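P-47 protein (Clostridium botulinum E1 str. 'BoNT E Beluga', PDB 5WIX) is of unknown function but has a tulip-domain fold resembling bactericidal/permeability-increasing protein, which would be consistent with a role in binding lipids. Local coordinates at residues D24-C29 against G203-L208; F77-I82 against I102-I107; E335-F340 against S355-E360. One frame throughout, in Å; residues are numbered along the deposited sequence.

Contact 1 (D24-C29 against G203-L208)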
loop_
_atom_site.group_PDB
_atom_site.type_symbol
_atom_site.label_atom_id
_atom_site.label_comp_id
_atom_site.label_asym_id
_atom_site.label_seq_id
_atom_site.Cartn_x
_atom_site.Cartn_y
_atom_site.Cartn_z
ATOM N N ASP A 24 0.071 2.695 -7.711
ATOM C CA ASP A 24 -0.425 3.672 -6.710
ATOM C C ASP A 24 -0.444 3.172 -5.266
ATOM O O ASP A 24 0.056 3.835 -4.350
ATOM C CB ASP A 24 -1.839 4.143 -7.065
ATOM C CG ASP A 24 -1.840 5.313 -8.016
ATOM O OD1 ASP A 24 -0.890 6.133 -7.957
ATOM O OD2 ASP A 24 -2.795 5.398 -8.820
ATOM N N ILE A 25 -1.083 2.031 -5.061
ATOM C CA ILE A 25 -1.059 1.360 -3.775
ATOM C C ILE A 25 -0.819 -0.110 -4.051
ATOM O O ILE A 25 -1.476 -0.695 -4.916
ATOM C CB ILE A 25 -2.377 1.551 -2.995
ATOM C CG1 ILE A 25 -2.570 3.009 -2.610
ATOM C CG2 ILE A 25 -2.380 0.698 -1.746
ATOM C CD1 ILE A 25 -3.749 3.236 -1.695
ATOM N N VAL A 26 0.137 -0.700 -3.345
ATOM C CA VAL A 26 0.456 -2.112 -3.524
ATOM C C VAL A 26 0.220 -2.830 -2.203
ATOM O O VAL A 26 0.685 -2.353 -1.160
ATOM C CB VAL A 26 1.911 -2.295 -3.994
ATOM C CG1 VAL A 26 2.238 -3.765 -4.219
ATOM C CG2 VAL A 26 2.161 -1.481 -5.254
ATOM N N TYR A 27 -0.523 -3.940 -2.234
ATOM C CA TYR A 27 -0.709 -4.790 -1.043
ATOM C C TYR A 27 0.039 -6.111 -1.179
ATOM O O TYR A 27 0.215 -6.598 -2.294
ATOM C CB TYR A 27 -2.187 -5.077 -0.796
ATOM C CG TYR A 27 -3.051 -3.850 -0.894
ATOM C CD1 TYR A 27 -3.334 -3.079 0.225
ATOM C CD2 TYR A 27 -3.568 -3.463 -2.105
ATOM C CE1 TYR A 27 -4.122 -1.950 0.145
ATOM C CE2 TYR A 27 -4.347 -2.351 -2.220
ATOM C CZ TYR A 27 -4.635 -1.583 -1.090
ATOM O OH TYR A 27 -5.429 -0.452 -1.211
ATOM N N GLY A 28 0.445 -6.697 -0.052
ATOM C CA GLY A 28 1.191 -7.948 -0.081
ATOM C C GLY A 28 1.038 -8.851 1.136
ATOM O O GLY A 28 0.851 -8.379 2.265
ATOM N N CYS A 29 1.119 -10.161 0.906
ATOM C CA CYS A 29 0.997 -11.148 1.989
ATOM C C CYS A 29 1.952 -12.360 1.867
ATOM O O CYS A 29 2.236 -12.862 0.777
ATOM C CB CYS A 29 -0.453 -11.649 2.079
ATOM S SG CYS A 29 -0.804 -12.686 3.538
ATOM N N GLY A 203 6.181 -13.912 -0.777
ATOM C CA GLY A 203 4.852 -13.418 -0.528
ATOM C C GLY A 203 4.247 -13.002 -1.842
ATOM O O GLY A 203 4.911 -12.372 -2.660
ATOM N N TYR A 204 2.992 -13.367 -2.060
ATOM C CA TYR A 204 2.293 -12.876 -3.224
ATOM C C TYR A 204 1.591 -11.610 -2.871
ATOM O O TYR A 204 1.596 -11.189 -1.719
ATOM C CB TYR A 204 1.286 -13.866 -3.774
ATOM C CG TYR A 204 0.199 -14.329 -2.834
ATOM C CD1 TYR A 204 -0.784 -13.459 -2.382
ATOM C CD2 TYR A 204 0.115 -15.664 -2.459
ATOM C CE1 TYR A 204 -1.787 -13.897 -1.546
ATOM C CE2 TYR A 204 -0.887 -16.114 -1.632
ATOM C CZ TYR A 204 -1.836 -15.230 -1.173
ATOM O OH TYR A 204 -2.838 -15.677 -0.341
ATOM N N LEU A 205 0.936 -11.020 -3.857
ATOM C CA LEU A 205 0.572 -9.656 -3.707
ATOM C C LEU A 205 -0.327 -9.096 -4.785
ATOM O O LEU A 205 -0.481 -9.668 -5.842
ATOM C CB LEU A 205 1.849 -8.841 -3.617
ATOM C CG LEU A 205 2.995 -8.981 -4.589
ATOM C CD1 LEU A 205 2.925 -7.944 -5.690
ATOM C CD2 LEU A 205 4.227 -8.810 -3.775
ATOM N N CYS A 206 -0.914 -7.948 -4.486
ATOM C CA CYS A 206 -1.966 -7.382 -5.301
ATOM C C CYS A 206 -1.742 -5.872 -5.520
ATOM O O CYS A 206 -1.548 -5.116 -4.568
ATOM C CB CYS A 206 -3.304 -7.671 -4.628
ATOM S SG CYS A 206 -4.702 -7.113 -5.547
ATOM N N ILE A 207 -1.758 -5.446 -6.779
ATOM C CA ILE A 207 -1.364 -4.091 -7.157
ATOM C C ILE A 207 -2.556 -3.231 -7.638
ATOM O O ILE A 207 -3.415 -3.740 -8.357
ATOM C CB ILE A 207 -0.295 -4.138 -8.277
ATOM C CG1 ILE A 207 0.271 -5.539 -8.447
ATOM C CG2 ILE A 207 0.863 -3.244 -7.954
ATOM C CD1 ILE A 207 1.340 -5.581 -9.514
ATOM N N LEU A 208 -2.607 -1.944 -7.263
ATOM C CA LEU A 208 -3.696 -1.063 -7.717
ATOM C C LEU A 208 -3.334 0.366 -8.126
ATOM O O LEU A 208 -2.280 0.913 -7.768
ATOM C CB LEU A 208 -4.792 -0.940 -6.629
ATOM C CG LEU A 208 -4.605 -0.098 -5.350
ATOM C CD1 LEU A 208 -4.621 1.385 -5.593
ATOM C CD2 LEU A 208 -5.693 -0.396 -4.360
#

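Contact 2 (F77-I82 against I102-I107)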
loop_
_atom_site.group_PDB
_atom_site.type_symbol
_atom_site.label_atom_id
_atom_site.label_comp_id
_atom_site.label_asym_id
_atom_site.label_seq_id
_atom_site.Cartn_x
_atom_site.Cartn_y
_atom_site.Cartn_z
ATOM N N PHE A 77 -0.939 -16.330 -12.252
ATOM C CA PHE A 77 -0.831 -17.682 -11.698
ATOM C C PHE A 77 -0.043 -17.900 -10.394
ATOM O O PHE A 77 1.014 -17.311 -10.161
ATOM C CB PHE A 77 -0.303 -18.642 -12.771
ATOM C CG PHE A 77 -1.294 -18.937 -13.861
ATOM C CD1 PHE A 77 -1.899 -20.179 -13.948
ATOM C CD2 PHE A 77 -1.619 -17.970 -14.798
ATOM C CE1 PHE A 77 -2.810 -20.453 -14.950
ATOM C CE2 PHE A 77 -2.530 -18.238 -15.802
ATOM C CZ PHE A 77 -3.128 -19.481 -15.878
ATOM N N LEU A 78 -0.607 -18.779 -9.570
ATOM C CA LEU A 78 0.010 -19.464 -8.438
ATOM C C LEU A 78 0.595 -20.802 -8.850
ATOM O O LEU A 78 0.040 -21.464 -9.711
ATOM C CB LEU A 78 -1.012 -19.732 -7.349
ATOM C CG LEU A 78 -1.465 -18.590 -6.478
ATOM C CD1 LEU A 78 -2.119 -19.174 -5.249
ATOM C CD2 LEU A 78 -0.262 -17.763 -6.115
ATOM N N ARG A 79 1.683 -21.223 -8.219
ATOM C CA ARG A 79 2.123 -22.599 -8.389
ATOM C C ARG A 79 1.971 -23.309 -7.064
ATOM O O ARG A 79 2.450 -22.810 -6.043
ATOM C CB ARG A 79 3.567 -22.691 -8.876
ATOM C CG ARG A 79 4.144 -24.102 -8.757
ATOM C CD ARG A 79 5.590 -24.166 -9.182
ATOM N NE ARG A 79 5.782 -23.610 -10.517
ATOM C CZ ARG A 79 6.913 -23.731 -11.209
ATOM N NH1 ARG A 79 7.946 -24.389 -10.675
ATOM N NH2 ARG A 79 7.010 -23.206 -12.434
ATOM N N ILE A 80 1.296 -24.457 -7.064
ATOM C CA ILE A 80 0.992 -25.107 -5.797
ATOM C C ILE A 80 1.250 -26.606 -5.787
ATOM O O ILE A 80 1.021 -27.306 -6.766
ATOM C CB ILE A 80 -0.476 -24.864 -5.366
ATOM C CG1 ILE A 80 -1.453 -25.447 -6.381
ATOM C CG2 ILE A 80 -0.759 -23.369 -5.171
ATOM C CD1 ILE A 80 -2.886 -25.304 -5.947
ATOM N N LYS A 81 1.741 -27.067 -4.645
ATOM C CA LYS A 81 2.032 -28.462 -4.377
ATOM C C LYS A 81 0.754 -29.156 -3.888
ATOM O O LYS A 81 0.123 -28.705 -2.940
ATOM C CB LYS A 81 3.156 -28.549 -3.331
ATOM C CG LYS A 81 3.928 -29.846 -3.267
ATOM C CD LYS A 81 5.089 -29.754 -2.259
ATOM C CE LYS A 81 6.215 -28.827 -2.737
ATOM N NZ LYS A 81 7.535 -29.220 -2.136
ATOM N N ILE A 82 0.365 -30.245 -4.541
ATOM C CA ILE A 82 -0.847 -30.968 -4.163
ATOM C C ILE A 82 -0.509 -32.284 -3.442
ATOM O O ILE A 82 0.132 -33.166 -4.008
ATOM C CB ILE A 82 -1.722 -31.269 -5.401
ATOM C CG1 ILE A 82 -1.911 -30.006 -6.234
ATOM C CG2 ILE A 82 -3.073 -31.787 -4.989
ATOM C CD1 ILE A 82 -2.493 -28.882 -5.456
ATOM N N ILE A 102 2.288 -36.619 -5.323
ATOM C CA ILE A 102 2.349 -35.190 -5.057
ATOM C C ILE A 102 2.587 -34.393 -6.342
ATOM O O ILE A 102 3.735 -34.096 -6.702
ATOM C CB ILE A 102 3.433 -34.870 -4.019
ATOM C CG1 ILE A 102 3.252 -35.763 -2.791
ATOM C CG2 ILE A 102 3.359 -33.408 -3.624
ATOM C CD1 ILE A 102 4.316 -35.589 -1.746
ATOM N N PRO A 103 1.486 -34.068 -7.045
ATOM C CA PRO A 103 1.541 -33.287 -8.282
ATOM C C PRO A 103 1.798 -31.817 -8.021
ATOM O O PRO A 103 1.492 -31.294 -6.941
ATOM C CB PRO A 103 0.154 -33.496 -8.902
ATOM C CG PRO A 103 -0.729 -33.912 -7.789
ATOM C CD PRO A 103 0.132 -34.587 -6.767
ATOM N N ILE A 104 2.364 -31.148 -9.014
ATOM C CA ILE A 104 2.595 -29.723 -8.895
ATOM C C ILE A 104 1.940 -28.981 -10.047
ATOM O O ILE A 104 2.255 -29.198 -11.229
ATOM C CB ILE A 104 4.090 -29.410 -8.845
ATOM C CG1 ILE A 104 4.706 -30.036 -7.587
ATOM C CG2 ILE A 104 4.316 -27.912 -8.900
ATOM C CD1 ILE A 104 6.084 -29.519 -7.248
ATOM N N LEU A 105 1.016 -28.109 -9.672
ATOM C CA LEU A 105 0.194 -27.366 -10.614
ATOM C C LEU A 105 0.531 -25.890 -10.606
ATOM O O LEU A 105 1.113 -25.379 -9.653
ATOM C CB LEU A 105 -1.284 -27.543 -10.270
ATOM C CG LEU A 105 -1.661 -28.983 -9.956
ATOM C CD1 LEU A 105 -3.062 -29.091 -9.368
ATOM C CD2 LEU A 105 -1.559 -29.752 -11.249
ATOM N N GLU A 106 0.165 -25.215 -11.685
ATOM C CA GLU A 106 0.082 -23.761 -11.707
ATOM C C GLU A 106 -1.368 -23.422 -11.976
ATOM O O GLU A 106 -1.970 -23.992 -12.891
ATOM C CB GLU A 106 0.981 -23.146 -12.781
ATOM C CG GLU A 106 2.421 -22.945 -12.360
ATOM C CD GLU A 106 3.206 -22.199 -13.423
ATOM O OE1 GLU A 106 4.188 -21.507 -13.070
ATOM O OE2 GLU A 106 2.831 -22.297 -14.614
ATOM N N ILE A 107 -1.941 -22.523 -11.175
ATOM C CA ILE A 107 -3.346 -22.146 -11.337
ATOM C C ILE A 107 -3.582 -20.629 -11.361
ATOM O O ILE A 107 -2.777 -19.852 -10.839
ATOM C CB ILE A 107 -4.218 -22.739 -10.217
ATOM C CG1 ILE A 107 -3.729 -24.122 -9.817
ATOM C CG2 ILE A 107 -5.655 -22.835 -10.667
ATOM C CD1 ILE A 107 -4.728 -24.875 -8.976
#

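Contact 3 (E335-F340 against S355-E360)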
loop_
_atom_site.group_PDB
_atom_site.type_symbol
_atom_site.label_atom_id
_atom_site.label_comp_id
_atom_site.label_asym_id
_atom_site.label_seq_id
_atom_site.Cartn_x
_atom_site.Cartn_y
_atom_site.Cartn_z
ATOM N N GLU A 335 14.229 28.211 4.802
ATOM C CA GLU A 335 14.338 26.811 4.376
ATOM C C GLU A 335 14.478 25.947 5.622
ATOM O O GLU A 335 15.305 26.230 6.493
ATOM C CB GLU A 335 15.515 26.568 3.436
ATOM C CG GLU A 335 15.573 25.111 2.935
ATOM C CD GLU A 335 16.819 24.770 2.115
ATOM O OE1 GLU A 335 16.676 24.201 1.009
ATOM O OE2 GLU A 335 17.942 25.046 2.583
ATOM N N CYS A 336 13.669 24.894 5.710
ATOM C CA CYS A 336 13.582 24.121 6.948
ATOM C C CYS A 336 13.274 22.651 6.708
ATOM O O CYS A 336 12.168 22.289 6.274
ATOM C CB CYS A 336 12.517 24.717 7.874
ATOM S SG CYS A 336 12.281 23.801 9.415
ATOM N N ILE A 337 14.263 21.818 7.019
ATOM C CA ILE A 337 14.179 20.371 6.885
ATOM C C ILE A 337 13.493 19.716 8.089
ATOM O O ILE A 337 13.927 19.894 9.231
ATOM C CB ILE A 337 15.564 19.788 6.741
ATOM C CG1 ILE A 337 16.392 20.633 5.766
ATOM C CG2 ILE A 337 15.478 18.323 6.338
ATOM C CD1 ILE A 337 15.882 20.610 4.360
ATOM N N THR A 338 12.419 18.968 7.844
ATOM C CA THR A 338 11.805 18.184 8.910
ATOM C C THR A 338 11.961 16.707 8.593
ATOM O O THR A 338 12.194 16.353 7.436
ATOM C CB THR A 338 10.331 18.510 9.090
ATOM O OG1 THR A 338 9.651 18.283 7.851
ATOM C CG2 THR A 338 10.178 19.947 9.457
ATOM N N LYS A 339 11.813 15.857 9.613
ATOM C CA LYS A 339 12.128 14.430 9.493
ATOM C C LYS A 339 11.048 13.479 10.011
ATOM O O LYS A 339 10.518 13.667 11.103
ATOM C CB LYS A 339 13.438 14.128 10.230
ATOM C CG LYS A 339 13.849 12.669 10.219
ATOM C CD LYS A 339 15.120 12.426 11.042
ATOM C CE LYS A 339 15.615 10.970 10.906
ATOM N NZ LYS A 339 16.847 10.668 11.698
ATOM N N PHE A 340 10.756 12.440 9.233
ATOM C CA PHE A 340 9.830 11.388 9.641
ATOM C C PHE A 340 10.331 10.708 10.901
ATOM O O PHE A 340 11.530 10.560 11.094
ATOM C CB PHE A 340 9.662 10.370 8.515
ATOM C CG PHE A 340 8.903 9.132 8.908
ATOM C CD1 PHE A 340 7.521 9.087 8.805
ATOM C CD2 PHE A 340 9.573 7.996 9.336
ATOM C CE1 PHE A 340 6.822 7.940 9.150
ATOM C CE2 PHE A 340 8.882 6.848 9.675
ATOM C CZ PHE A 340 7.509 6.817 9.581
ATOM N N SER A 355 16.822 20.594 10.614
ATOM C CA SER A 355 17.711 21.732 10.454
ATOM C C SER A 355 16.971 22.964 9.979
ATOM O O SER A 355 15.922 22.876 9.343
ATOM C CB SER A 355 18.808 21.399 9.456
ATOM O OG SER A 355 18.268 21.370 8.148
ATOM N N THR A 356 17.536 24.122 10.264
ATOM C CA THR A 356 17.011 25.337 9.684
ATOM C C THR A 356 18.147 26.012 8.955
ATOM O O THR A 356 18.792 26.922 9.486
ATOM C CB THR A 356 16.386 26.255 10.737
ATOM O OG1 THR A 356 17.118 26.148 11.963
ATOM C CG2 THR A 356 14.982 25.807 10.987
ATOM N N PRO A 357 18.412 25.539 7.729
ATOM C CA PRO A 357 19.539 26.086 6.968
ATOM C C PRO A 357 19.297 27.522 6.499
ATOM O O PRO A 357 20.258 28.187 6.126
ATOM C CB PRO A 357 19.681 25.113 5.782
ATOM C CG PRO A 357 18.418 24.354 5.706
ATOM C CD PRO A 357 17.793 24.371 7.074
ATOM N N ILE A 358 18.056 27.999 6.542
ATOM C CA ILE A 358 17.758 29.394 6.198
ATOM C C ILE A 358 16.680 30.008 7.086
ATOM O O ILE A 358 15.548 29.524 7.124
ATOM C CB ILE A 358 17.286 29.539 4.730
ATOM C CG1 ILE A 358 18.443 29.308 3.747
ATOM C CG2 ILE A 358 16.672 30.910 4.503
ATOM C CD1 ILE A 358 18.009 29.303 2.280
ATOM N N MET A 359 17.033 31.069 7.804
ATOM C CA MET A 359 16.032 31.914 8.453
ATOM C C MET A 359 16.431 33.373 8.303
ATOM O O MET A 359 17.056 33.958 9.185
ATOM C CB MET A 359 15.851 31.550 9.925
ATOM C CG MET A 359 14.572 30.778 10.161
ATOM S SD MET A 359 14.139 30.643 11.899
ATOM C CE MET A 359 15.732 30.242 12.626
ATOM N N GLU A 360 16.051 33.946 7.167
ATOM C CA GLU A 360 16.526 35.256 6.759
ATOM C C GLU A 360 15.448 36.322 6.896
ATOM O O GLU A 360 14.479 36.354 6.131
ATOM C CB GLU A 360 17.024 35.191 5.321
ATOM C CG GLU A 360 17.931 36.324 4.923
ATOM C CD GLU A 360 18.190 36.351 3.429
ATOM O OE1 GLU A 360 18.336 35.259 2.823
ATOM O OE2 GLU A 360 18.231 37.468 2.862
#

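Contact 1 (D24-C29 against G203-L208)
Leu208 folds its side chain back over strand 25-29, and side-chain packing is denser at this end. With CG between the backbone N and the carbonyl carbon (chi1 75°), its two methyls split: Leu208 CD1 lies 3.4 Å from Ile25 CB, while CD2 points to the edge of the Tyr27 ring, though how closely is doubtful. The density rests on the Ile25 contact and on the large area Leu208 buries. Leu208 O accepts from both Asp24 N at 3.0 Å and Ile25 N at 3.2 Å, the latter from 40° above the carbonyl plane. Two residues facing one define a classic beta bulge. Beyond it the strands run antiparallel at 160° in the central six-stranded sheet, between neighbours 234-238 and 187-195, and Tyr27 N reaches Cys206 O at 2.8 Å. Val26 CG2 and Ile207 CG2 meet side by side at 3.5 Å. Toward the other end only side-chain packing thins: Gly28 offers none to Leu205, and Cys29 CB stays 4.5 Å from Tyr204 CE1. Backbone pairing continues there, Cys29 N to Tyr204 O at 2.9 Å. No solvent side exists, because all twelve residues are buried; Trp409 lies against Tyr27, Cys29, Tyr204 and Cys206.

Contact 2 (F77-I82 against I102-I107)
Arg79 and Glu106 meet through different first torsions: Arg79 CG is anti to its own backbone N (chi1 167°), whereas Glu106 CG is anti to its carbonyl carbon (chi1 -84°) and the rest of that chain runs on extended. A bend at chi3 of Arg79 then brings the guanidinium edge, in plane, to the carboxylate. The resulting salt bridge is loose: Arg79 NH2 lies 3.4 Å from Glu106 OE1, a length that makes its hydrogen bond weak. The two planes are turned 58° apart. The stronger partner of this arginine is Asp141, which takes NE in a second salt bridge; the guanidinium is thus shared between two acids. Nearer the backbone, Arg79 CG rests against the Ile104 CG2 methyl at 3.8 Å.

Strands 78-82 and 104-107 are antiparallel neighbours, their axes 4.5 Å apart, in a curved antiparallel sheet of the tulip fold. Leu78 and Ile107 exchange a reciprocal pair of backbone bonds, as do Ile80 and Leu105; Ile82 N adds one to Pro103 O at 2.9 Å, beyond the regular strand 104-107.

The face opposite the salt bridge is apolar. Ile80 CD1 reaches Ile107 CD1 at 3.6 Å, and Ile82 crosses Leu105 at about a right angle, with Ile82 CG1 3.5 Å from Leu105 CD1. Flanking it, the Pro103 ring sets its CG 3.7 Å from Ile82 CB. Trp67, Ile69 and Phe64 of strand 58-70 pack on Ile80 and Ile82, and Phe162 on Leu105. On the Arg79 side, Lys81 CG touches Ile102 CG2. At the other end, Phe77 lies chiefly against the Ile107 carbonyl, obliquely, its CA making a CA-H...O contact with Ile107 O at 3.0 Å; the ring edge meets Glu106 C.

Contact 3 (E335-F340 against S355-E360)
Glu335 and Ile358 pair through two backbone hydrogen bonds, Glu335 N to Ile358 O at 3.0 Å and Ile358 N to Glu335 O at 3.3 Å. Two more link Ile337 and Ser355, with Ile337 N 3.0 Å from Ser355 O and the return bond from Ser355 N to Ile337 O longer, at 3.3 Å. Between these pairs Cys336 faces both Thr356 and Pro357, a register shift of one that defines a beta bulge. Pro357 has no N-H to give, and the second strand turns a corner there.

The van der Waals contacts gather round this corner. Glu335, with CG anti to its backbone N (chi1 -177°) and the chain extended beyond, crosses the proline ring at about a right angle: Glu335 CG lies 4.0 Å from Pro357 CG, and the carboxylate, through OE2, also lies by that ring. Glu335 CB and Ile358 CB are 3.7 Å apart. Cys336 SG meets the Thr356 CG2 methyl at 3.7 Å.

Away from the corner, at the Ile337-Ser355 pair, the polar Ser355 OG sits against an aliphatic carbon, Ile337 CG1.

Both segments belong to the hairpin of strands 328-343 and 348-363 in an eight-stranded antiparallel sheet. Strand 311-322 flanks the first on its other edge, where Thr314 bonds to the backbone of Cys336, and helix 370-390 packs Arg388 against Cys336, Thr356 and Met359.

Each contact is one antiparallel strand pair, and the three lie in three separate sheets of an elongated chain. Contact 1 lies in the six-stranded sheet, its centre about 7 Å from the chain centre, and joins segments 174 residues apart; contact 2 is nested within the loop it closes. Contact 3 follows later in the chain. Contacts 2 and 3 sit on opposite sides of the chain centre, about 55 Å apart centre to centre; contact 1 is, centre to centre, about 21 Å from contact 2 and about 35 Å from contact 3. Contacts 1 and 2 nevertheless touch at their margins, Tyr204 CD2 lying 4.2 Å from Leu78 CD2. This layout, a central sheet between two outlying curled ones, is consistent with the resemblance to bactericidal/permeability-increasing protein.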